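Local coordinates for peroxisomal fatty acid beta-oxidation multifunctional protein MFP2 (Arabidopsis thaliana, PDB 2WTB) that catalyses the enoyl-CoA hydratase and 3-hydroxyacyl-CoA dehydrogenase steps of peroxisomal fatty acid beta-oxidation during seed germination, at residues 412-417 against 437-442; 143-148 against 271-276; 357-362 against 371-376; 627-632 against 680-685. One frame throughout, in Å; residues are numbered along the deposited sequence.

Contact 1 (412-417 against 437-442); sequences DLEKYC and ERTKSQ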
# COMPACT_ATOMS: atom_id res chain seq x y z
N ASP A 412 13.37 -13.41 -32.36
CA ASP A 412 14.77 -13.54 -31.95
C ASP A 412 14.86 -14.10 -30.54
O ASP A 412 15.71 -14.95 -30.26
CB ASP A 412 15.48 -12.18 -32.02
CG ASP A 412 15.61 -11.67 -33.44
OD1 ASP A 412 15.48 -12.48 -34.38
OD2 ASP A 412 15.86 -10.46 -33.61
N LEU A 413 13.99 -13.62 -29.65
CA LEU A 413 13.96 -14.11 -28.28
C LEU A 413 13.83 -15.62 -28.25
O LEU A 413 14.64 -16.32 -27.65
CB LEU A 413 12.81 -13.47 -27.50
CG LEU A 413 13.01 -12.02 -27.05
CD1 LEU A 413 11.77 -11.53 -26.31
CD2 LEU A 413 14.24 -11.91 -26.17
N GLU A 414 12.79 -16.12 -28.91
CA GLU A 414 12.54 -17.56 -28.99
C GLU A 414 13.74 -18.30 -29.57
O GLU A 414 13.95 -19.48 -29.28
CB GLU A 414 11.30 -17.82 -29.85
CG GLU A 414 10.95 -19.29 -30.00
CD GLU A 414 9.84 -19.51 -31.01
OE1 GLU A 414 8.91 -20.29 -30.72
OE2 GLU A 414 9.90 -18.90 -32.10
N LYS A 415 14.53 -17.59 -30.37
CA LYS A 415 15.68 -18.20 -31.03
C LYS A 415 16.90 -18.29 -30.11
O LYS A 415 17.47 -19.37 -29.94
CB LYS A 415 16.04 -17.42 -32.30
CG LYS A 415 17.20 -18.02 -33.08
CD LYS A 415 17.60 -17.14 -34.26
CE LYS A 415 16.46 -17.02 -35.26
NZ LYS A 415 16.83 -16.13 -36.40
N TYR A 416 17.30 -17.16 -29.53
CA TYR A 416 18.54 -17.09 -28.76
C TYR A 416 18.37 -17.43 -27.27
O TYR A 416 19.36 -17.58 -26.55
CB TYR A 416 19.18 -15.70 -28.90
CG TYR A 416 19.50 -15.32 -30.33
CD1 TYR A 416 20.69 -15.74 -30.92
CD2 TYR A 416 18.63 -14.54 -31.08
CE1 TYR A 416 20.99 -15.40 -32.23
CE2 TYR A 416 18.93 -14.20 -32.38
CZ TYR A 416 20.11 -14.63 -32.95
OH TYR A 416 20.41 -14.28 -34.25
N CYS A 417 17.13 -17.55 -26.82
CA CYS A 417 16.86 -17.82 -25.41
C CYS A 417 16.75 -19.31 -25.11
O CYS A 417 16.50 -20.11 -26.02
CB CYS A 417 15.58 -17.11 -24.95
SG CYS A 417 15.78 -15.35 -24.64
N GLU A 437 3.23 -13.85 -32.50
CA GLU A 437 2.70 -14.44 -33.72
C GLU A 437 3.72 -15.33 -34.43
O GLU A 437 3.40 -16.44 -34.86
CB GLU A 437 2.22 -13.35 -34.67
CG GLU A 437 1.73 -13.86 -36.02
CD GLU A 437 0.46 -14.69 -35.90
OE1 GLU A 437 -0.23 -14.58 -34.87
OE2 GLU A 437 0.16 -15.45 -36.85
N ARG A 438 4.95 -14.84 -34.55
CA ARG A 438 5.98 -15.54 -35.32
C ARG A 438 6.68 -16.65 -34.54
O ARG A 438 7.64 -17.25 -35.02
CB ARG A 438 7.03 -14.54 -35.84
CG ARG A 438 6.47 -13.45 -36.73
CD ARG A 438 7.57 -12.79 -37.55
NE ARG A 438 7.09 -11.65 -38.31
CZ ARG A 438 7.34 -10.38 -38.00
NH1 ARG A 438 8.07 -10.09 -36.93
NH2 ARG A 438 6.86 -9.40 -38.75
N THR A 439 6.19 -16.93 -33.33
CA THR A 439 6.80 -17.97 -32.50
C THR A 439 5.81 -19.09 -32.20
O THR A 439 4.64 -19.02 -32.57
CB THR A 439 7.32 -17.41 -31.17
OG1 THR A 439 6.22 -17.19 -30.28
CG2 THR A 439 8.06 -16.09 -31.39
N LYS A 440 6.30 -20.12 -31.52
CA LYS A 440 5.45 -21.20 -31.03
C LYS A 440 5.60 -21.31 -29.53
O LYS A 440 5.51 -22.39 -28.96
CB LYS A 440 5.82 -22.52 -31.70
CG LYS A 440 5.50 -22.58 -33.18
CD LYS A 440 5.89 -23.92 -33.78
CE LYS A 440 5.61 -23.96 -35.27
NZ LYS A 440 4.22 -23.54 -35.57
N SER A 441 5.84 -20.17 -28.88
CA SER A 441 6.09 -20.13 -27.45
C SER A 441 4.98 -19.39 -26.71
O SER A 441 5.24 -18.66 -25.75
CB SER A 441 7.43 -19.46 -27.17
OG SER A 441 8.45 -20.01 -27.98
N GLN A 442 3.74 -19.57 -27.17
CA GLN A 442 2.60 -18.86 -26.59
C GLN A 442 2.44 -19.12 -25.10
O GLN A 442 1.87 -18.31 -24.38
CB GLN A 442 1.31 -19.21 -27.33
CG GLN A 442 1.23 -18.67 -28.75
CD GLN A 442 2.18 -19.38 -29.70
OE1 GLN A 442 2.50 -20.56 -29.52
NE2 GLN A 442 2.63 -18.67 -30.73
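Glu414 reaches out from the last turn of helix 403-416 and puts its carboxylate into the loop 437-442. One oxygen carries both bonds across the gap. Lys440 N donates to Glu414 OE1 at 2.7 Å, nearly straight at 170°, arriving on the syn side but 25° out of the carboxylate plane. Ser441 OG donates to the same OE1 at 2.8 Å from the anti side, 33° out of plane. Both donors come from one face of the carboxylate plane, so two consecutive loop residues grip the oxygen from that face. The side chain gets there because it is stretched: CG stands anti to the backbone N and the chain stays extended beyond it.

The tight part is the end of the glutamate. Thr439 sits against the other oxygen with carbon, CB at 3.1 Å and CG2 at 3.4 Å from Glu414 OE2. Its hydroxyl is used elsewhere, in a hydrogen bond to Gly436 O. Glu414 CG lies 3.3 Å from Ser441 OG, and both Thr439 and Ser441 are buried.

The other side is loose. Lys440 brings its CB no nearer than 3.9 Å to Glu414 OE1, and its amine leads away from the helix into solvent. Arg438 only grazes the contact; its side chain touches Gln407 and Gln408 of helix 403-416. Arg444 touches Glu414 and makes a weak hydrogen bond to Ser441 OG.

A helix end is thus tied to the loop leading into strand 445-450, an inner strand of the mixed sheet of the Rossmann-type NAD-binding domain.

Contact 2 (143-148 against 271-276); sequences GVIPGF and AEVASQ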
# COMPACT_ATOMS: atom_id res chain seq x y z
N GLY A 143 -6.57 2.90 10.07
CA GLY A 143 -7.65 3.79 10.47
C GLY A 143 -8.10 3.54 11.89
O GLY A 143 -9.17 3.96 12.31
N VAL A 144 -7.26 2.83 12.64
CA VAL A 144 -7.55 2.55 14.04
C VAL A 144 -6.52 3.25 14.92
O VAL A 144 -5.63 3.94 14.41
CB VAL A 144 -7.57 1.03 14.31
CG1 VAL A 144 -6.16 0.46 14.28
CG2 VAL A 144 -8.27 0.72 15.63
N ILE A 145 -6.64 3.11 16.24
CA ILE A 145 -5.70 3.73 17.17
C ILE A 145 -5.14 2.72 18.16
O ILE A 145 -5.72 1.65 18.35
CB ILE A 145 -6.38 4.85 17.99
CG1 ILE A 145 -7.12 4.25 19.19
CG2 ILE A 145 -7.31 5.68 17.11
CD1 ILE A 145 -7.53 5.27 20.22
N PRO A 146 -4.00 3.05 18.78
CA PRO A 146 -3.44 2.22 19.86
C PRO A 146 -4.47 2.08 20.98
O PRO A 146 -4.97 3.09 21.47
CB PRO A 146 -2.24 3.04 20.34
CG PRO A 146 -1.83 3.84 19.15
CD PRO A 146 -3.11 4.17 18.44
N GLY A 147 -4.76 0.85 21.38
CA GLY A 147 -5.83 0.61 22.35
C GLY A 147 -5.40 -0.13 23.59
O GLY A 147 -6.23 -0.63 24.34
N PHE A 148 -4.09 -0.20 23.83
CA PHE A 148 -3.58 -0.89 25.01
C PHE A 148 -2.75 0.04 25.90
O PHE A 148 -2.05 -0.42 26.80
CB PHE A 148 -2.76 -2.12 24.61
CG PHE A 148 -3.58 -3.21 23.98
CD1 PHE A 148 -3.22 -3.75 22.76
CD2 PHE A 148 -4.70 -3.71 24.62
CE1 PHE A 148 -3.96 -4.76 22.18
CE2 PHE A 148 -5.45 -4.72 24.05
CZ PHE A 148 -5.08 -5.24 22.82
N ALA A 271 -9.77 4.10 25.37
CA ALA A 271 -10.68 2.97 25.30
C ALA A 271 -11.98 3.35 24.59
O ALA A 271 -12.55 2.56 23.85
CB ALA A 271 -10.98 2.46 26.70
N GLU A 272 -12.43 4.58 24.82
CA GLU A 272 -13.64 5.09 24.19
C GLU A 272 -13.42 5.39 22.72
O GLU A 272 -14.21 4.99 21.87
CB GLU A 272 -14.14 6.34 24.92
CG GLU A 272 -15.41 6.94 24.34
CD GLU A 272 -15.87 8.18 25.08
OE1 GLU A 272 -15.30 8.48 26.16
OE2 GLU A 272 -16.80 8.86 24.60
N VAL A 273 -12.32 6.08 22.42
CA VAL A 273 -11.98 6.43 21.04
C VAL A 273 -11.78 5.19 20.17
O VAL A 273 -12.10 5.19 18.98
CB VAL A 273 -10.71 7.31 20.99
CG1 VAL A 273 -10.20 7.42 19.56
CG2 VAL A 273 -10.99 8.68 21.57
N ALA A 274 -11.24 4.14 20.78
CA ALA A 274 -10.94 2.91 20.05
C ALA A 274 -12.21 2.14 19.70
O ALA A 274 -12.29 1.53 18.63
CB ALA A 274 -10.00 2.04 20.87
N SER A 275 -13.20 2.18 20.58
CA SER A 275 -14.43 1.43 20.39
C SER A 275 -15.36 2.10 19.38
O SER A 275 -16.32 1.48 18.90
CB SER A 275 -15.16 1.22 21.72
OG SER A 275 -15.74 2.44 22.18
N GLN A 276 -15.09 3.36 19.07
CA GLN A 276 -15.93 4.09 18.13
C GLN A 276 -15.22 4.32 16.79
O GLN A 276 -15.87 4.52 15.77
CB GLN A 276 -16.39 5.42 18.73
CG GLN A 276 -15.26 6.32 19.21
CD GLN A 276 -15.74 7.43 20.12
OE1 GLN A 276 -16.93 7.52 20.42
NE2 GLN A 276 -14.82 8.26 20.59
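Ser275 OG donates to Glu272 O at 3.0 Å, the shortest hydrogen bond within the two segments, and it lies wholly within the helix that presents Val273 and Ala274 to Ile145. The donor sits off the carbonyl plane, with a C=O...OG angle of 122°. Across the contact itself everything is apolar. Ile145 is the intruding side chain: its CG1 lies between the backbone N and the carbonyl carbon (chi1 83°), which sends CD1 onto the helix. There CD1 meets Val273 CG1 at 3.5 Å, the two side chains crossing at about a right angle. Further back along the same branch, Ile145 CG1 rests 4.0 Å from Ala274 CB, so the isoleucine straddles two successive helix residues.

The loop bearing Ile145 belongs to the crotonase-fold hydratase/isomerase part and runs beside its predicted catalytic glutamates. The side chain of Ile145 is about 5 Å from that of Glu139 and about 7 Å from that of Glu119, whose OE2 accepts a hydrogen bond from Phe148 N. Helix 247-260 packs against both partners, Cys251 touching Ile145 and Met250 touching Val273, while Phe148 touches Ile89 and Ile94 of helix 88-99. The loop runs from strand 134-136 to helix 150-158 with helix 263-277 laid against it.

Contact 3 (357-362 against 371-376); sequences ANLQSR and EKFEKT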
# COMPACT_ATOMS: atom_id res chain seq x y z
N ALA A 357 21.68 7.32 -13.14
CA ALA A 357 21.06 8.56 -12.70
C ALA A 357 19.96 8.29 -11.68
O ALA A 357 19.78 9.05 -10.72
CB ALA A 357 20.51 9.33 -13.89
N ASN A 358 19.22 7.21 -11.89
CA ASN A 358 18.14 6.83 -10.98
C ASN A 358 18.67 6.39 -9.62
O ASN A 358 18.01 6.57 -8.60
CB ASN A 358 17.29 5.72 -11.60
CG ASN A 358 16.49 6.19 -12.80
OD1 ASN A 358 16.22 7.38 -12.95
ND2 ASN A 358 16.11 5.25 -13.66
N LEU A 359 19.87 5.80 -9.62
CA LEU A 359 20.49 5.33 -8.38
C LEU A 359 21.20 6.47 -7.65
O LEU A 359 21.15 6.55 -6.43
CB LEU A 359 21.46 4.18 -8.66
CG LEU A 359 20.84 2.80 -8.87
CD1 LEU A 359 20.04 2.74 -10.16
CD2 LEU A 359 21.92 1.72 -8.87
N GLN A 360 21.86 7.34 -8.41
CA GLN A 360 22.56 8.48 -7.83
C GLN A 360 21.58 9.44 -7.18
O GLN A 360 21.92 10.15 -6.23
CB GLN A 360 23.38 9.21 -8.90
CG GLN A 360 24.56 8.41 -9.42
CD GLN A 360 25.21 9.05 -10.63
OE1 GLN A 360 24.67 9.98 -11.22
NE2 GLN A 360 26.38 8.54 -11.01
N SER A 361 20.35 9.47 -7.69
CA SER A 361 19.31 10.34 -7.16
C SER A 361 18.99 10.01 -5.70
O SER A 361 18.93 10.90 -4.85
CB SER A 361 18.05 10.25 -8.02
OG SER A 361 17.04 11.13 -7.54
N ARG A 362 18.77 8.73 -5.42
CA ARG A 362 18.45 8.29 -4.07
C ARG A 362 19.69 8.10 -3.20
O ARG A 362 19.63 7.49 -2.13
CB ARG A 362 17.61 7.01 -4.09
CG ARG A 362 18.14 5.93 -5.02
CD ARG A 362 17.64 4.56 -4.59
NE ARG A 362 16.23 4.58 -4.24
CZ ARG A 362 15.62 3.62 -3.55
NH1 ARG A 362 16.31 2.56 -3.13
NH2 ARG A 362 14.33 3.71 -3.27
N GLU A 371 28.91 2.50 -1.29
CA GLU A 371 29.36 1.20 -1.76
C GLU A 371 28.15 0.36 -2.16
O GLU A 371 28.28 -0.65 -2.85
CB GLU A 371 30.19 0.49 -0.70
CG GLU A 371 30.87 -0.78 -1.19
CD GLU A 371 31.76 -1.42 -0.14
OE1 GLU A 371 32.07 -2.62 -0.27
OE2 GLU A 371 32.14 -0.72 0.82
N LYS A 372 26.97 0.77 -1.70
CA LYS A 372 25.73 0.11 -2.08
C LYS A 372 25.41 0.39 -3.54
O LYS A 372 25.38 -0.52 -4.36
CB LYS A 372 24.58 0.59 -1.19
CG LYS A 372 23.23 -0.03 -1.53
CD LYS A 372 22.99 -1.34 -0.77
CE LYS A 372 23.88 -2.46 -1.28
NZ LYS A 372 23.74 -3.70 -0.46
N PHE A 373 25.18 1.66 -3.86
CA PHE A 373 24.84 2.06 -5.22
C PHE A 373 26.09 2.16 -6.09
O PHE A 373 26.19 3.02 -6.96
CB PHE A 373 24.06 3.37 -5.22
CG PHE A 373 22.75 3.28 -4.49
CD1 PHE A 373 22.62 3.79 -3.20
CD2 PHE A 373 21.65 2.69 -5.08
CE1 PHE A 373 21.42 3.70 -2.53
CE2 PHE A 373 20.45 2.60 -4.41
CZ PHE A 373 20.33 3.11 -3.13
N GLU A 374 27.04 1.27 -5.83
CA GLU A 374 28.23 1.12 -6.65
C GLU A 374 28.40 -0.35 -6.98
O GLU A 374 28.92 -0.72 -8.04
CB GLU A 374 29.46 1.64 -5.92
CG GLU A 374 30.77 1.43 -6.67
CD GLU A 374 31.97 1.91 -5.89
OE1 GLU A 374 33.11 1.57 -6.27
OE2 GLU A 374 31.79 2.64 -4.89
N LYS A 375 27.94 -1.20 -6.07
CA LYS A 375 27.97 -2.64 -6.27
C LYS A 375 26.78 -3.10 -7.10
O LYS A 375 26.89 -4.02 -7.91
CB LYS A 375 27.98 -3.37 -4.92
N THR A 376 25.64 -2.45 -6.90
CA THR A 376 24.43 -2.78 -7.64
C THR A 376 24.57 -2.40 -9.11
O THR A 376 23.75 -2.79 -9.94
CB THR A 376 23.19 -2.09 -7.05
OG1 THR A 376 23.32 -0.67 -7.19
CG2 THR A 376 23.03 -2.45 -5.59
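Phe373 brings its ring in over the end of helix 345-361, and Leu359 and Arg362 meet it from different directions. Leu359 crosses it obliquely: CG is 3.9 Å from Phe373 CD2, and the CD2 methyl of the leucine lies at the ring's edge, in its plane. The backbone of the same residue covers a face, Leu359 O standing 4.1 Å above the ring plane, offset toward the rim; Lys372 CG lies over the opposite face.

Arg362 approaches almost at a right angle. Its CG takes the position between the backbone N and the carbonyl carbon (chi1 47°), and the chain bends again at chi3, which carries CD obliquely to within 3.4 Å of Phe373 CZ. The guanidinium does not stack: its plane is turned 88° from that of the ring, and CZ meets its edge.

In the Rossmann-type NAD-binding domain these helices belong to the crossover from strand 338-341 to the edge strand 380-383, and the loop between them is partly unmodelled. Leu333 and Val363 also touch Phe373.

Thr376, one turn further on, turns its hydroxyl toward the leucine, with Thr376 OG1 3.2 Å from Leu359 CD2. Met377 also touches Leu359, whereas Arg362 lies on the exposed side.

Contact 4 (627-632 against 680-685); sequences IIEMTF and SKYIYS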
# COMPACT_ATOMS: atom_id res chain seq x y z
N ILE A 627 -19.84 16.72 -10.09
CA ILE A 627 -18.61 16.59 -10.85
C ILE A 627 -18.00 15.22 -10.61
O ILE A 627 -17.74 14.46 -11.54
CB ILE A 627 -17.57 17.66 -10.46
CG1 ILE A 627 -17.95 19.02 -11.03
CG2 ILE A 627 -16.19 17.25 -10.94
CD1 ILE A 627 -16.97 20.12 -10.67
N ILE A 628 -17.80 14.90 -9.34
CA ILE A 628 -17.27 13.60 -8.95
C ILE A 628 -18.14 12.47 -9.49
O ILE A 628 -17.64 11.53 -10.09
CB ILE A 628 -17.15 13.49 -7.41
CG1 ILE A 628 -16.08 14.45 -6.89
CG2 ILE A 628 -16.83 12.07 -7.01
CD1 ILE A 628 -16.06 14.58 -5.39
N GLU A 629 -19.45 12.58 -9.28
CA GLU A 629 -20.36 11.51 -9.67
C GLU A 629 -20.41 11.26 -11.17
O GLU A 629 -20.57 10.12 -11.61
CB GLU A 629 -21.77 11.78 -9.12
CG GLU A 629 -21.91 11.50 -7.64
CD GLU A 629 -23.35 11.29 -7.20
OE1 GLU A 629 -24.26 11.56 -8.02
OE2 GLU A 629 -23.56 10.86 -6.05
N MET A 630 -20.26 12.32 -11.97
CA MET A 630 -20.29 12.18 -13.42
C MET A 630 -18.93 11.76 -13.98
O MET A 630 -18.82 11.35 -15.13
CB MET A 630 -20.74 13.49 -14.08
CG MET A 630 -22.15 13.92 -13.71
SD MET A 630 -22.79 15.23 -14.77
CE MET A 630 -23.01 14.35 -16.31
N THR A 631 -17.90 11.87 -13.15
CA THR A 631 -16.54 11.55 -13.58
C THR A 631 -16.12 10.15 -13.12
O THR A 631 -15.26 9.53 -13.72
CB THR A 631 -15.54 12.60 -13.06
OG1 THR A 631 -15.86 13.88 -13.61
CG2 THR A 631 -14.12 12.23 -13.45
N PHE A 632 -16.75 9.66 -12.05
CA PHE A 632 -16.34 8.40 -11.44
C PHE A 632 -17.31 7.24 -11.66
O PHE A 632 -16.89 6.09 -11.73
CB PHE A 632 -16.07 8.59 -9.95
CG PHE A 632 -14.71 9.14 -9.65
CD1 PHE A 632 -13.60 8.32 -9.66
CD2 PHE A 632 -14.54 10.48 -9.38
CE1 PHE A 632 -12.35 8.82 -9.40
CE2 PHE A 632 -13.28 10.99 -9.11
CZ PHE A 632 -12.19 10.17 -9.12
N SER A 680 -25.60 0.17 -5.69
CA SER A 680 -25.73 -0.08 -7.12
C SER A 680 -26.99 0.54 -7.70
O SER A 680 -26.97 1.10 -8.80
CB SER A 680 -25.71 -1.58 -7.40
OG SER A 680 -26.81 -2.23 -6.78
N LYS A 681 -28.09 0.45 -6.96
CA LYS A 681 -29.37 0.98 -7.42
C LYS A 681 -29.28 2.48 -7.70
O LYS A 681 -29.82 2.97 -8.70
CB LYS A 681 -30.47 0.69 -6.40
CG LYS A 681 -31.88 0.81 -6.96
CD LYS A 681 -32.89 0.09 -6.08
CE LYS A 681 -34.23 -0.04 -6.78
NZ LYS A 681 -35.18 -0.89 -6.01
N TYR A 682 -28.58 3.20 -6.83
CA TYR A 682 -28.35 4.62 -7.03
C TYR A 682 -27.49 4.86 -8.27
O TYR A 682 -27.91 5.53 -9.21
CB TYR A 682 -27.66 5.23 -5.80
CG TYR A 682 -27.37 6.70 -5.92
CD1 TYR A 682 -28.23 7.65 -5.40
CD2 TYR A 682 -26.21 7.15 -6.56
CE1 TYR A 682 -27.96 9.00 -5.51
CE2 TYR A 682 -25.94 8.50 -6.67
CZ TYR A 682 -26.82 9.42 -6.14
OH TYR A 682 -26.54 10.77 -6.26
N ILE A 683 -26.28 4.31 -8.26
CA ILE A 683 -25.36 4.44 -9.39
C ILE A 683 -26.03 4.09 -10.71
O ILE A 683 -25.82 4.76 -11.72
CB ILE A 683 -24.10 3.55 -9.20
CG1 ILE A 683 -23.35 3.96 -7.93
CG2 ILE A 683 -23.19 3.64 -10.41
CD1 ILE A 683 -22.05 3.21 -7.72
N TYR A 684 -26.84 3.04 -10.70
CA TYR A 684 -27.59 2.62 -11.88
C TYR A 684 -28.59 3.69 -12.29
O TYR A 684 -28.54 4.21 -13.41
CB TYR A 684 -28.31 1.30 -11.61
CG TYR A 684 -29.26 0.87 -12.70
CD1 TYR A 684 -28.81 0.57 -13.98
CD2 TYR A 684 -30.62 0.74 -12.45
CE1 TYR A 684 -29.68 0.17 -14.98
CE2 TYR A 684 -31.50 0.34 -13.44
CZ TYR A 684 -31.03 0.06 -14.70
OH TYR A 684 -31.90 -0.34 -15.69
N SER A 685 -29.50 4.03 -11.38
CA SER A 685 -30.54 5.01 -11.65
C SER A 685 -29.96 6.34 -12.14
O SER A 685 -30.52 6.97 -13.04
CB SER A 685 -31.38 5.25 -10.39
OG SER A 685 -32.33 6.29 -10.59
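Glu629 and Tyr682 join two helices, 624-644 and 680-694, in the all-helical C-terminal part of the dehydrogenase half. The backbones stand well apart, Glu629 CA being 8.7 Å from the nearest CA, that of Ile683, so the two long side chains alone span the gap.

The polar link is a single hydrogen bond. Tyr682 OH donates to Glu629 OE1 at 3.0 Å, and OE1 receives it on its syn lone pair, the side of the other oxygen. The phenol thus stands before the mouth of the carboxylate, with Tyr682 OH also 3.0 Å from Glu629 OE2. The donated bond would tend to stabilise the carboxylate, offsetting in part the cost of burying it.

Contacts with the ring are few. The side chains cross at about a right angle, with the carboxylate turned 75° from the ring plane, and OE1 lies at the ring's edge, in plane. Tyr682 reaches across because its CG is anti to the backbone N (chi1 180°), while Glu629 extends straight beyond its own CG.

Apolar packing involves other residues of the two helices. Phe632 meets the rings of Phe529 and Tyr505, and Tyr684 lies on helix 702-710 at Leu704 and Ala705.

Within helix 624-644 a further side-chain bond turns back onto the backbone: Thr631 OG1 donates to Ile627 O, one turn earlier, at 2.9 Å.

In the fold
The four contacts follow one another along the chain in the order 2, 3, 1, 4, and none touches another. Contact 2 alone lies beside an annotated site, the predicted catalytic glutamates of the hydratase/isomerase part. Contacts 1 and 3 both fall in the NAD-binding domain, yet their centres are 34 Å apart: contact 3 joins the helices on the way to the edge strand 380-383, and contact 1 follows later, before strand 445-450. Contact 4 belongs to the helical C-terminal part, its centre 33 Å from that of contact 2, with nearest atoms about 21 Å apart. Contacts 1 and 2 are farthest apart, 57 Å between centres, on opposite sides of the chain's centre.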